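Local coordinates for protein Protease/Reverse transcriptase/ribonuclease H (Eastern chimpanzee simian foamy virus, PDB 7KSF) that copies RNA into DNA and degrades the RNA strand of the resulting hybrid, with an aspartic protease domain carried on the same chain, at residues R147-A152 against W254-T259; T188-T193 against E261-T266; G142-R147 against L334-V339; L212-V217 against R279-F284. The protein carries 1 engineered substitution. One frame throughout, in Å; residues are numbered along the deposited sequence.

Contact 1: R147-A152 against W254-T259; sequences RPHNIA and WAHPIT
His-149 and Ile-258 lie backbone to backbone, their CA atoms 4.4 Å apart, in a single beta bridge that neither chain prolongs. The bonding has the parallel pattern: His-149 N donates to Pro-257 O (3.0 Å) and His-149 O accepts from Thr-259 N (2.6 Å), one residue thus gripping both neighbours of Ile-258. The first bond uses a lone pair in the plane of the Pro-257 carbonyl, whereas Thr-259 N lies tilted out of the plane of the His-149 carbonyl. Because the two chains run 74° apart, they separate at once.

With CG anti to its carbonyl carbon (chi1 -62°), the His-149 ring hangs beside Pro-257 O and sends NE2 to the edge of the His-256 ring, 3.3 Å from its CD2; the ring planes are inclined at 62°. Beyond the bridge, Asn-150 and Thr-259 lie side by side and point the same way, OD1 meeting CG2. The methyl ends of Ile-151 and Ile-258 touch at CD1, with helix 287-299 meeting His-149 and Ile-151. The chemistry therefore implies a division of labour: the bridge pairs both polar backbone atoms of His-149, while imidazole and aliphatic contacts pin the loop that follows helix 117-129 to the one that precedes strand 268-270.

Contact 2: T188-T193 against E261-T266; sequences TPQNST and ESYWLT
Tyr-263 is the first residue of 261-266 to meet the other chain, and it meets two side chains of 188-193. Its CG stands anti to the carbonyl carbon, and the ring extends past the end of Thr-188, whose CG2 comes obliquely to within 4.3 Å of CD2. Gln-190, extended throughout, crosses the tyrosine at about a right angle and brings OE1 to the ring edge, 4.0 Å from CB; amide and ring planes are 62° apart. Glu-77 and Ile-258 also pack on this tyrosine.

Trp-264 carries the polar link. Ser-192 OG hydrogen-bonds to Trp-264 O, although the modelled separation is too short for its length to be trusted at this resolution. The same hydroxyl is also bonded to Met-194 N. The indole has CG between the backbone N and the carbonyl carbon (chi1 71°), a rotation that turns its CE3 edge to Ser-192: OG lies in the ring plane, 3.5 Å from CE3. Thr-193 CB approaches CZ3 obliquely at 4.4 Å.

Thr-266 ends the segment by bracing the turn from within, its OG1 donating to Tyr-263 O over 3.2 Å from 32° off the carbonyl plane; the same hydroxyl is bonded to Trp-277 N. Thr-188 in turn pairs by its backbone with Cys-276. Segment 188-193 thus runs off one edge strand of a three-stranded antiparallel sheet and 261-266 leads into the other, with 273-277 between those edges in the strand order; the sheet is probably the counterpart of part of the fingers subdomain of retroviral reverse transcriptases.

Contact 3: G142-R147 against L334-V339; sequences GHRKIR and LQAGYV
The carboxylate of Asp-294, on helix 287-299, is gripped from both segments of this contact: Arg-144 NH2 forms a salt bridge with OD2, and Tyr-338 OH a hydrogen bond with OD1, which His-256 NE2 also reaches weakly. Helix 319-336 ends here in a Schellman motif, with Gly-337 as its C-prime residue at positive phi, after which the backbone runs nearly antiparallel to 142-145.

No hydrogen bond joins the two backbones. Instead they exchange CA-H...O contacts between glycines and carbonyls: Gly-142 CA to Gly-337 O at 3.3 Å, and Gly-337 CA to His-143 O at 3.4 Å, the latter almost straight at 166°.

Arg-144 is the main side chain of its segment in the contact. A bend at chi2 (69°) folds its chain back over the helix end, laying one guanidinium face on Ala-336 CB, which sits toward the rim and 3.5 Å from NE. CD rests against Ala-336 O. The tyrosine meets the guanidinium differently: its CZ lies at the edge, in the guanidinium plane, the two planes stand 78° apart, and Tyr-338 CE2 is 3.7 Å from Arg-144 NE. Held by a shared acid, the arginine and the phenol would probably keep each other's orientation. At the other end Val-339 CG2 packs on the Gly-142 backbone, 3.9 Å from its N.

Contact 4: L212-V217 against R279-F284; sequences LDYREV and RLPQGF
Tyr-214 turns its ring to the turn at 281-284 through a chi1 of -87°, which places CG on the side of its own backbone N, while Phe-284 sets CG anti to its N (chi1 -178°) and presents its ring to Val-217. The turn itself is a type II beta turn from Pro-281 to Phe-284, with Gly-283 at a positive phi of 90°.

Tyr-214 crosses Pro-281 at about a right angle, CE2 meeting CB at 3.7 Å. Gln-282 O lies at the ring edge, near its plane and 3.6 Å from CD2. Further along, Val-217 CG1 meets the edge of the Phe-284 ring, 4.3 Å from CE2. Leu-212 CB, of the same segment, lies over one face of the tyrosine ring, and the phenol OH makes a weak hydrogen bond with Thr-266 O. Packing alone joins the segments directly, but Asn-218 ND2, just past the first of them, bonds to Gly-283 O. Pro-281 O is bonded to Ser-287 OG near the start of helix 287-299.

Residues Leu-280 to Gly-283 spell the LPQG motif of retroviral reverse transcriptases, whose glutamine in relatives contacts the incoming nucleotide; a firmly packed turn here is consistent with that nucleotide-binding site.

How the contacts relate
Followed from the N terminus, the chain enters contact 3 at 142-147 and leaves it only at 334-339, closing a loop of 186 residues that encloses the other three contacts. Contact 1 begins at once, sharing Arg-147 with contact 3, and contacts 2 and 4 open before it closes at 254-259; contacts 1, 2 and 4 therefore all cross one another. Their second segments succeed each other between strand 243-249 and helix 287-299, and a probable His-256 O to Leu-280 N bond couples contacts 1 and 4. Arg-279 also reaches back to Gly-142 in contact 3. Contacts 2 and 3 do not touch. Contacts 1 and 3 tie the loop before helix 171-184 to the polymerase fold, within which contacts 2 and 4 lie.

Contact 1: R147-A152 against W254-T259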
loop_
_atom_site.group_PDB
_atom_site.type_symbol
_atom_site.label_atom_id
_atom_site.label_comp_id
_atom_site.label_asym_id
_atom_site.label_seq_id
_atom_site.Cartn_x
_atom_site.Cartn_y
_atom_site.Cartn_z
ATOM N N ARG A 147 -10.362 16.467 24.864
ATOM C CA ARG A 147 -11.772 16.707 25.129
ATOM C C ARG A 147 -12.614 15.805 24.237
ATOM O O ARG A 147 -12.467 15.857 23.004
ATOM C CB ARG A 147 -12.126 18.173 24.891
ATOM C CG ARG A 147 -11.482 19.132 25.880
ATOM C CD ARG A 147 -12.067 20.531 25.754
ATOM N NE ARG A 147 -11.490 21.459 26.724
ATOM C CZ ARG A 147 -11.999 21.694 27.932
ATOM N NH1 ARG A 147 -13.097 21.066 28.327
ATOM N NH2 ARG A 147 -11.405 22.557 28.746
ATOM N N PRO A 148 -13.481 14.961 24.799
ATOM C CA PRO A 148 -14.244 14.022 23.972
ATOM C C PRO A 148 -15.099 14.735 22.934
ATOM O O PRO A 148 -15.633 15.819 23.172
ATOM C CB PRO A 148 -15.109 13.274 24.991
ATOM C CG PRO A 148 -14.355 13.388 26.275
ATOM C CD PRO A 148 -13.713 14.746 26.237
ATOM N N HIS A 149 -15.226 14.101 21.773
ATOM C CA HIS A 149 -15.947 14.684 20.652
ATOM C C HIS A 149 -17.450 14.477 20.792
ATOM O O HIS A 149 -17.914 13.481 21.354
ATOM C CB HIS A 149 -15.472 14.073 19.332
ATOM C CG HIS A 149 -14.024 14.315 19.033
ATOM N ND1 HIS A 149 -13.604 15.031 17.935
ATOM C CD2 HIS A 149 -12.902 13.931 19.684
ATOM C CE1 HIS A 149 -12.284 15.082 17.921
ATOM N NE2 HIS A 149 -11.833 14.422 18.974
ATOM N N ASN A 150 -18.208 15.432 20.267
ATOM C CA ASN A 150 -19.659 15.336 20.174
ATOM C C ASN A 150 -20.021 15.143 18.708
ATOM O O ASN A 150 -19.793 16.038 17.887
ATOM C CB ASN A 150 -20.337 16.581 20.745
ATOM C CG ASN A 150 -21.841 16.424 20.856
ATOM O OD1 ASN A 150 -22.352 15.923 21.855
ATOM N ND2 ASN A 150 -22.560 16.859 19.825
ATOM N N ILE A 151 -20.562 13.975 18.384
ATOM C CA ILE A 151 -20.939 13.646 17.019
ATOM C C ILE A 151 -22.456 13.553 16.870
ATOM O O ILE A 151 -22.952 12.939 15.928
ATOM C CB ILE A 151 -20.257 12.351 16.548
ATOM C CG1 ILE A 151 -20.724 11.166 17.393
ATOM C CG2 ILE A 151 -18.751 12.489 16.635
ATOM C CD1 ILE A 151 -20.197 9.830 16.915
ATOM N N ALA A 152 -23.202 14.153 17.796
ATOM C CA ALA A 152 -24.663 14.103 17.760
ATOM C C ALA A 152 -25.246 15.334 17.077
ATOM O O ALA A 152 -26.178 15.959 17.580
ATOM C CB ALA A 152 -25.215 13.952 19.172
ATOM N N TRP A 254 -9.746 5.145 16.627
ATOM C CA TRP A 254 -10.054 4.418 17.850
ATOM C C TRP A 254 -9.386 5.026 19.078
ATOM O O TRP A 254 -9.622 4.543 20.189
ATOM C CB TRP A 254 -9.645 2.950 17.718
ATOM C CG TRP A 254 -10.514 2.166 16.782
ATOM C CD1 TRP A 254 -11.719 2.551 16.270
ATOM C CD2 TRP A 254 -10.245 0.867 16.240
ATOM N NE1 TRP A 254 -12.217 1.574 15.444
ATOM C CE2 TRP A 254 -11.331 0.529 15.410
ATOM C CE3 TRP A 254 -9.192 -0.042 16.377
ATOM C CZ2 TRP A 254 -11.394 -0.681 14.718
ATOM C CZ3 TRP A 254 -9.256 -1.240 15.693
ATOM C CH2 TRP A 254 -10.349 -1.549 14.873
ATOM N N ALA A 255 -8.568 6.063 18.919
ATOM C CA ALA A 255 -7.955 6.706 20.075
ATOM C C ALA A 255 -8.746 7.909 20.567
ATOM O O ALA A 255 -8.646 8.260 21.747
ATOM C CB ALA A 255 -6.521 7.138 19.750
ATOM N N HIS A 256 -9.529 8.540 19.696
ATOM C CA HIS A 256 -10.312 9.711 20.069
ATOM C C HIS A 256 -11.629 9.277 20.688
ATOM O O HIS A 256 -12.456 8.671 19.992
ATOM C CB HIS A 256 -10.577 10.586 18.859
ATOM C CG HIS A 256 -9.374 11.340 18.387
ATOM N ND1 HIS A 256 -8.246 10.710 17.902
ATOM C CD2 HIS A 256 -9.123 12.670 18.314
ATOM C CE1 HIS A 256 -7.352 11.622 17.557
ATOM N NE2 HIS A 256 -7.862 12.818 17.795
ATOM N N PRO A 257 -11.877 9.557 21.964
ATOM C CA PRO A 257 -13.161 9.190 22.565
ATOM C C PRO A 257 -14.256 10.181 22.212
ATOM O O PRO A 257 -14.011 11.368 21.988
ATOM C CB PRO A 257 -12.857 9.209 24.066
ATOM C CG PRO A 257 -11.797 10.244 24.206
ATOM C CD PRO A 257 -10.964 10.171 22.944
ATOM N N ILE A 258 -15.479 9.669 22.157
ATOM C CA ILE A 258 -16.646 10.486 21.898
ATOM C C ILE A 258 -17.388 10.716 23.206
ATOM O O ILE A 258 -17.164 10.032 24.204
ATOM C CB ILE A 258 -17.568 9.857 20.828
ATOM C CG1 ILE A 258 -18.286 8.634 21.394
ATOM C CG2 ILE A 258 -16.770 9.480 19.596
ATOM C CD1 ILE A 258 -19.255 7.998 20.426
ATOM N N THR A 259 -18.291 11.694 23.206
ATOM C CA THR A 259 -19.015 12.054 24.412
ATOM C C THR A 259 -19.994 10.946 24.803
ATOM O O THR A 259 -20.541 10.256 23.941
ATOM C CB THR A 259 -19.767 13.369 24.215
ATOM O OG1 THR A 259 -20.466 13.706 25.422
ATOM C CG2 THR A 259 -20.765 13.251 23.080
#

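Contact 2: T188-T193 against E261-T266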
loop_
_atom_site.group_PDB
_atom_site.type_symbol
_atom_site.label_atom_id
_atom_site.label_comp_id
_atom_site.label_asym_id
_atom_site.label_seq_id
_atom_site.Cartn_x
_atom_site.Cartn_y
_atom_site.Cartn_z
ATOM N N THR A 188 -18.663 -0.505 24.500
ATOM C CA THR A 188 -19.438 -0.591 25.719
ATOM C C THR A 188 -20.792 -1.222 25.430
ATOM O O THR A 188 -21.446 -0.870 24.442
ATOM C CB THR A 188 -19.647 0.788 26.358
ATOM O OG1 THR A 188 -20.675 0.704 27.350
ATOM C CG2 THR A 188 -20.033 1.815 25.304
ATOM N N PRO A 189 -21.236 -2.158 26.265
ATOM C CA PRO A 189 -22.563 -2.760 26.070
ATOM C C PRO A 189 -23.655 -1.769 26.449
ATOM O O PRO A 189 -23.767 -1.362 27.606
ATOM C CB PRO A 189 -22.544 -3.974 27.003
ATOM C CG PRO A 189 -21.560 -3.610 28.064
ATOM C CD PRO A 189 -20.516 -2.753 27.402
ATOM N N GLN A 190 -24.456 -1.378 25.459
ATOM C CA GLN A 190 -25.502 -0.388 25.679
ATOM C C GLN A 190 -26.504 -0.463 24.537
ATOM O O GLN A 190 -26.121 -0.395 23.365
ATOM C CB GLN A 190 -24.905 1.021 25.787
ATOM C CG GLN A 190 -25.928 2.137 25.933
ATOM C CD GLN A 190 -25.287 3.502 26.115
ATOM O OE1 GLN A 190 -24.155 3.615 26.587
ATOM N NE2 GLN A 190 -26.012 4.547 25.736
ATOM N N ASN A 191 -27.780 -0.615 24.884
ATOM C CA ASN A 191 -28.843 -0.541 23.898
ATOM C C ASN A 191 -28.961 0.877 23.357
ATOM O O ASN A 191 -28.497 1.847 23.967
ATOM C CB ASN A 191 -30.175 -0.977 24.504
ATOM C CG ASN A 191 -30.191 -2.438 24.880
ATOM O OD1 ASN A 191 -29.160 -3.016 25.220
ATOM N ND2 ASN A 191 -31.367 -3.046 24.816
ATOM N N SER A 192 -29.602 1.001 22.203
ATOM C CA SER A 192 -29.700 2.296 21.550
ATOM C C SER A 192 -30.851 2.260 20.559
ATOM O O SER A 192 -31.415 1.203 20.268
ATOM C CB SER A 192 -28.389 2.663 20.853
ATOM O OG SER A 192 -28.596 3.638 19.844
ATOM N N THR A 193 -31.192 3.445 20.054
ATOM C CA THR A 193 -32.221 3.547 19.027
ATOM C C THR A 193 -31.678 3.151 17.660
ATOM O O THR A 193 -32.351 2.439 16.907
ATOM C CB THR A 193 -32.775 4.973 18.987
ATOM O OG1 THR A 193 -33.229 5.348 20.294
ATOM C CG2 THR A 193 -33.927 5.074 17.998
ATOM N N GLU A 261 -22.787 11.093 25.743
ATOM C CA GLU A 261 -24.115 11.248 25.162
ATOM C C GLU A 261 -24.198 10.643 23.765
ATOM O O GLU A 261 -25.272 10.189 23.354
ATOM C CB GLU A 261 -24.501 12.728 25.126
ATOM C CG GLU A 261 -25.924 12.989 24.656
ATOM C CD GLU A 261 -26.287 14.460 24.698
ATOM O OE1 GLU A 261 -25.426 15.275 25.087
ATOM O OE2 GLU A 261 -27.438 14.800 24.343
ATOM N N SER A 262 -23.087 10.619 23.027
ATOM C CA SER A 262 -23.080 10.167 21.638
ATOM C C SER A 262 -22.874 8.667 21.489
ATOM O O SER A 262 -22.761 8.188 20.353
ATOM C CB SER A 262 -21.994 10.899 20.847
ATOM O OG SER A 262 -22.300 12.270 20.691
ATOM N N TYR A 263 -22.805 7.918 22.591
ATOM C CA TYR A 263 -22.548 6.485 22.491
ATOM C C TYR A 263 -23.661 5.768 21.739
ATOM O O TYR A 263 -23.398 4.835 20.969
ATOM C CB TYR A 263 -22.369 5.880 23.883
ATOM C CG TYR A 263 -21.092 6.277 24.595
ATOM C CD1 TYR A 263 -20.083 6.966 23.933
ATOM C CD2 TYR A 263 -20.890 5.948 25.931
ATOM C CE1 TYR A 263 -18.916 7.325 24.581
ATOM C CE2 TYR A 263 -19.726 6.301 26.586
ATOM C CZ TYR A 263 -18.742 6.992 25.908
ATOM O OH TYR A 263 -17.582 7.344 26.560
ATOM N N TRP A 264 -24.913 6.194 21.937
ATOM C CA TRP A 264 -26.052 5.511 21.329
ATOM C C TRP A 264 -26.042 5.594 19.806
ATOM O O TRP A 264 -26.622 4.721 19.149
ATOM C CB TRP A 264 -27.359 6.095 21.869
ATOM C CG TRP A 264 -27.646 7.481 21.372
ATOM C CD1 TRP A 264 -27.306 8.652 21.972
ATOM C CD2 TRP A 264 -28.334 7.832 20.167
ATOM N NE1 TRP A 264 -27.736 9.718 21.215
ATOM C CE2 TRP A 264 -28.370 9.238 20.101
ATOM C CE3 TRP A 264 -28.920 7.093 19.136
ATOM C CZ2 TRP A 264 -28.971 9.919 19.046
ATOM C CZ3 TRP A 264 -29.515 7.768 18.090
ATOM C CH2 TRP A 264 -29.537 9.168 18.054
ATOM N N LEU A 265 -25.413 6.620 19.237
ATOM C CA LEU A 265 -25.465 6.814 17.791
ATOM C C LEU A 265 -24.711 5.716 17.048
ATOM O O LEU A 265 -25.138 5.279 15.974
ATOM C CB LEU A 265 -24.896 8.186 17.431
ATOM C CG LEU A 265 -24.996 8.575 15.957
ATOM C CD1 LEU A 265 -26.454 8.652 15.537
ATOM C CD2 LEU A 265 -24.286 9.891 15.697
ATOM N N THR A 266 -23.591 5.257 17.609
ATOM C CA THR A 266 -22.708 4.309 16.946
ATOM C C THR A 266 -23.056 2.855 17.250
ATOM O O THR A 266 -22.187 1.983 17.134
ATOM C CB THR A 266 -21.258 4.586 17.348
ATOM O OG1 THR A 266 -21.142 4.518 18.774
ATOM C CG2 THR A 266 -20.821 5.965 16.879
#

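Contact 3: G142-R147 against L334-V339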
loop_
_atom_site.group_PDB
_atom_site.type_symbol
_atom_site.label_atom_id
_atom_site.label_comp_id
_atom_site.label_asym_id
_atom_site.label_seq_id
_atom_site.Cartn_x
_atom_site.Cartn_y
_atom_site.Cartn_z
ATOM N N GLY A 142 -4.586 3.149 21.653
ATOM C CA GLY A 142 -4.084 4.079 22.647
ATOM C C GLY A 142 -5.149 5.067 23.082
ATOM O O GLY A 142 -6.100 5.339 22.346
ATOM N N HIS A 143 -4.991 5.600 24.291
ATOM C CA HIS A 143 -5.887 6.621 24.809
ATOM C C HIS A 143 -5.320 8.004 24.523
ATOM O O HIS A 143 -4.119 8.242 24.677
ATOM C CB HIS A 143 -6.108 6.447 26.315
ATOM C CG HIS A 143 -7.024 7.469 26.914
ATOM N ND1 HIS A 143 -8.354 7.571 26.568
ATOM C CD2 HIS A 143 -6.800 8.435 27.837
ATOM C CE1 HIS A 143 -8.910 8.556 27.252
ATOM N NE2 HIS A 143 -7.988 9.098 28.028
ATOM N N ARG A 144 -6.195 8.911 24.108
ATOM C CA ARG A 144 -5.822 10.276 23.748
ATOM C C ARG A 144 -6.453 11.231 24.754
ATOM O O ARG A 144 -7.675 11.407 24.766
ATOM C CB ARG A 144 -6.273 10.591 22.323
ATOM C CG ARG A 144 -5.860 11.957 21.838
ATOM C CD ARG A 144 -4.362 12.042 21.650
ATOM N NE ARG A 144 -3.974 13.334 21.100
ATOM C CZ ARG A 144 -3.811 14.434 21.828
ATOM N NH1 ARG A 144 -4.002 14.393 23.139
ATOM N NH2 ARG A 144 -3.459 15.570 21.248
ATOM N N LYS A 145 -5.621 11.849 25.596
ATOM C CA LYS A 145 -6.093 12.782 26.619
ATOM C C LYS A 145 -6.555 14.070 25.941
ATOM O O LYS A 145 -5.856 15.084 25.907
ATOM C CB LYS A 145 -5.000 13.054 27.646
ATOM C CG LYS A 145 -4.590 11.842 28.467
ATOM C CD LYS A 145 -3.479 12.195 29.443
ATOM C CE LYS A 145 -3.075 10.994 30.284
ATOM N NZ LYS A 145 -1.938 11.301 31.198
ATOM N N ILE A 146 -7.773 14.020 25.396
ATOM C CA ILE A 146 -8.353 15.141 24.668
ATOM C C ILE A 146 -9.817 15.272 25.070
ATOM O O ILE A 146 -10.435 14.332 25.575
ATOM C CB ILE A 146 -8.217 14.961 23.137
ATOM C CG1 ILE A 146 -8.413 16.293 22.406
ATOM C CG2 ILE A 146 -9.200 13.917 22.630
ATOM C CD1 ILE A 146 -8.367 16.173 20.896
ATOM N N ARG A 147 -10.362 16.467 24.864
ATOM C CA ARG A 147 -11.772 16.707 25.129
ATOM C C ARG A 147 -12.614 15.805 24.237
ATOM O O ARG A 147 -12.467 15.857 23.004
ATOM C CB ARG A 147 -12.126 18.173 24.891
ATOM C CG ARG A 147 -11.482 19.132 25.880
ATOM C CD ARG A 147 -12.067 20.531 25.754
ATOM N NE ARG A 147 -11.490 21.459 26.724
ATOM C CZ ARG A 147 -11.999 21.694 27.932
ATOM N NH1 ARG A 147 -13.097 21.066 28.327
ATOM N NH2 ARG A 147 -11.405 22.557 28.746
ATOM N N LEU A 334 4.002 9.345 21.190
ATOM C CA LEU A 334 3.977 8.631 22.462
ATOM C C LEU A 334 3.349 9.480 23.558
ATOM O O LEU A 334 2.598 8.964 24.393
ATOM C CB LEU A 334 5.389 8.207 22.859
ATOM C CG LEU A 334 5.485 7.328 24.107
ATOM C CD1 LEU A 334 4.848 5.971 23.850
ATOM C CD2 LEU A 334 6.932 7.178 24.528
ATOM N N GLN A 335 3.643 10.782 23.576
ATOM C CA GLN A 335 3.092 11.646 24.617
ATOM C C GLN A 335 1.587 11.825 24.451
ATOM O O GLN A 335 0.852 11.901 25.442
ATOM C CB GLN A 335 3.795 13.003 24.599
ATOM C CG GLN A 335 3.610 13.821 25.866
ATOM C CD GLN A 335 4.374 13.257 27.051
ATOM O OE1 GLN A 335 5.235 12.389 26.897
ATOM N NE2 GLN A 335 4.061 13.750 28.243
ATOM N N ALA A 336 1.109 11.893 23.204
ATOM C CA ALA A 336 -0.325 12.014 22.972
ATOM C C ALA A 336 -1.059 10.720 23.304
ATOM O O ALA A 336 -2.209 10.757 23.758
ATOM C CB ALA A 336 -0.592 12.413 21.518
ATOM N N GLY A 337 -0.408 9.583 23.103
ATOM C CA GLY A 337 -1.039 8.290 23.267
ATOM C C GLY A 337 -1.314 7.547 21.981
ATOM O O GLY A 337 -2.108 6.598 21.991
ATOM N N TYR A 338 -0.700 7.955 20.876
ATOM C CA TYR A 338 -0.885 7.256 19.616
ATOM C C TYR A 338 -0.008 6.010 19.567
ATOM O O TYR A 338 0.962 5.863 20.318
ATOM C CB TYR A 338 -0.576 8.176 18.437
ATOM C CG TYR A 338 -1.628 9.238 18.206
ATOM C CD1 TYR A 338 -2.846 8.920 17.628
ATOM C CD2 TYR A 338 -1.398 10.561 18.559
ATOM C CE1 TYR A 338 -3.810 9.884 17.410
ATOM C CE2 TYR A 338 -2.357 11.537 18.344
ATOM C CZ TYR A 338 -3.562 11.192 17.769
ATOM O OH TYR A 338 -4.520 12.157 17.552
ATOM N N VAL A 339 -0.368 5.097 18.667
ATOM C CA VAL A 339 0.275 3.796 18.555
ATOM C C VAL A 339 0.660 3.583 17.099
ATOM O O VAL A 339 -0.180 3.734 16.204
ATOM C CB VAL A 339 -0.648 2.665 19.044
ATOM C CG1 VAL A 339 -0.035 1.324 18.740
ATOM C CG2 VAL A 339 -0.913 2.805 20.532
#

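Contact 4: L212-V217 against R279-F284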
loop_
_atom_site.group_PDB
_atom_site.type_symbol
_atom_site.label_atom_id
_atom_site.label_comp_id
_atom_site.label_asym_id
_atom_site.label_seq_id
_atom_site.Cartn_x
_atom_site.Cartn_y
_atom_site.Cartn_z
ATOM N N LEU A 212 -18.323 -1.916 9.211
ATOM C CA LEU A 212 -19.597 -1.305 9.563
ATOM C C LEU A 212 -20.124 -0.483 8.395
ATOM O O LEU A 212 -19.351 0.158 7.672
ATOM C CB LEU A 212 -19.456 -0.423 10.801
ATOM C CG LEU A 212 -19.169 -1.182 12.095
ATOM C CD1 LEU A 212 -18.870 -0.212 13.219
ATOM C CD2 LEU A 212 -20.344 -2.074 12.461
ATOM N N ASP A 213 -21.442 -0.500 8.219
ATOM C CA ASP A 213 -22.109 0.211 7.129
ATOM C C ASP A 213 -22.735 1.475 7.712
ATOM O O ASP A 213 -23.897 1.488 8.118
ATOM C CB ASP A 213 -23.147 -0.684 6.465
ATOM C CG ASP A 213 -23.713 -0.078 5.202
ATOM O OD1 ASP A 213 -23.002 0.726 4.571
ATOM O OD2 ASP A 213 -24.861 -0.410 4.837
ATOM N N TYR A 214 -21.952 2.555 7.736
ATOM C CA TYR A 214 -22.334 3.792 8.400
ATOM C C TYR A 214 -22.914 4.834 7.454
ATOM O O TYR A 214 -23.140 5.974 7.870
ATOM C CB TYR A 214 -21.130 4.382 9.138
ATOM C CG TYR A 214 -20.959 3.859 10.542
ATOM C CD1 TYR A 214 -22.064 3.599 11.343
ATOM C CD2 TYR A 214 -19.698 3.623 11.069
ATOM C CE1 TYR A 214 -21.916 3.124 12.627
ATOM C CE2 TYR A 214 -19.541 3.148 12.353
ATOM C CZ TYR A 214 -20.652 2.898 13.126
ATOM O OH TYR A 214 -20.503 2.422 14.406
ATOM N N ARG A 215 -23.169 4.478 6.191
ATOM C CA ARG A 215 -23.695 5.456 5.248
ATOM C C ARG A 215 -25.119 5.879 5.583
ATOM O O ARG A 215 -25.591 6.888 5.051
ATOM C CB ARG A 215 -23.628 4.905 3.820
ATOM C CG ARG A 215 -24.205 3.512 3.646
ATOM C CD ARG A 215 -23.762 2.899 2.321
ATOM N NE ARG A 215 -24.095 1.479 2.230
ATOM C CZ ARG A 215 -23.690 0.677 1.251
ATOM N NH1 ARG A 215 -22.928 1.154 0.275
ATOM N NH2 ARG A 215 -24.039 -0.604 1.247
ATOM N N GLU A 216 -25.810 5.137 6.450
ATOM C CA GLU A 216 -27.134 5.555 6.893
ATOM C C GLU A 216 -27.048 6.671 7.926
ATOM O O GLU A 216 -27.909 7.556 7.961
ATOM C CB GLU A 216 -27.904 4.360 7.459
ATOM C CG GLU A 216 -28.287 3.337 6.408
ATOM C CD GLU A 216 -29.179 3.925 5.333
ATOM O OE1 GLU A 216 -30.029 4.780 5.663
ATOM O OE2 GLU A 216 -29.025 3.539 4.154
ATOM N N VAL A 217 -26.021 6.640 8.777
ATOM C CA VAL A 217 -25.849 7.707 9.754
ATOM C C VAL A 217 -25.216 8.936 9.111
ATOM O O VAL A 217 -25.500 10.068 9.517
ATOM C CB VAL A 217 -25.017 7.203 10.945
ATOM C CG1 VAL A 217 -25.023 8.221 12.070
ATOM C CG2 VAL A 217 -25.544 5.865 11.431
ATOM N N ARG A 279 -15.014 5.285 21.325
ATOM C CA ARG A 279 -14.132 6.103 20.510
ATOM C C ARG A 279 -14.740 6.309 19.128
ATOM O O ARG A 279 -15.805 5.777 18.803
ATOM C CB ARG A 279 -12.753 5.449 20.412
ATOM C CG ARG A 279 -12.308 4.766 21.692
ATOM C CD ARG A 279 -12.007 5.770 22.791
ATOM N NE ARG A 279 -11.373 5.138 23.945
ATOM C CZ ARG A 279 -10.078 4.847 24.016
ATOM N NH1 ARG A 279 -9.282 5.124 22.995
ATOM N NH2 ARG A 279 -9.584 4.275 25.104
ATOM N N LEU A 280 -14.051 7.092 18.309
ATOM C CA LEU A 280 -14.504 7.307 16.942
ATOM C C LEU A 280 -14.430 5.995 16.165
ATOM O O LEU A 280 -13.432 5.273 16.260
ATOM C CB LEU A 280 -13.655 8.369 16.243
ATOM C CG LEU A 280 -13.690 9.814 16.741
ATOM C CD1 LEU A 280 -12.634 10.620 16.010
ATOM C CD2 LEU A 280 -15.064 10.430 16.535
ATOM N N PRO A 281 -15.465 5.651 15.400
ATOM C CA PRO A 281 -15.417 4.425 14.597
ATOM C C PRO A 281 -15.041 4.682 13.145
ATOM O O PRO A 281 -15.236 5.784 12.624
ATOM C CB PRO A 281 -16.843 3.879 14.720
ATOM C CG PRO A 281 -17.706 5.098 15.079
ATOM C CD PRO A 281 -16.799 6.268 15.367
ATOM N N GLN A 282 -14.485 3.668 12.487
ATOM C CA GLN A 282 -14.121 3.779 11.082
ATOM C C GLN A 282 -15.354 3.622 10.204
ATOM O O GLN A 282 -16.269 2.856 10.519
ATOM C CB GLN A 282 -13.071 2.731 10.716
ATOM C CG GLN A 282 -13.455 1.307 11.080
ATOM C CD GLN A 282 -12.283 0.348 10.986
ATOM O OE1 GLN A 282 -11.153 0.753 10.713
ATOM N NE2 GLN A 282 -12.546 -0.932 11.218
ATOM N N GLY A 283 -15.462 4.318 9.124
ATOM C CA GLY A 283 -16.627 4.387 8.272
ATOM C C GLY A 283 -17.609 5.479 8.639
ATOM O O GLY A 283 -18.581 5.690 7.902
ATOM N N PHE A 284 -17.392 6.170 9.757
ATOM C CA PHE A 284 -18.220 7.293 10.168
ATOM C C PHE A 284 -17.912 8.519 9.308
ATOM O O PHE A 284 -16.870 8.603 8.652
ATOM C CB PHE A 284 -17.997 7.605 11.651
ATOM C CG PHE A 284 -18.858 8.718 12.182
ATOM C CD1 PHE A 284 -18.317 9.971 12.436
ATOM C CD2 PHE A 284 -20.205 8.518 12.424
ATOM C CE1 PHE A 284 -19.106 10.997 12.922
ATOM C CE2 PHE A 284 -21.000 9.539 12.912
ATOM C CZ PHE A 284 -20.449 10.781 13.163
#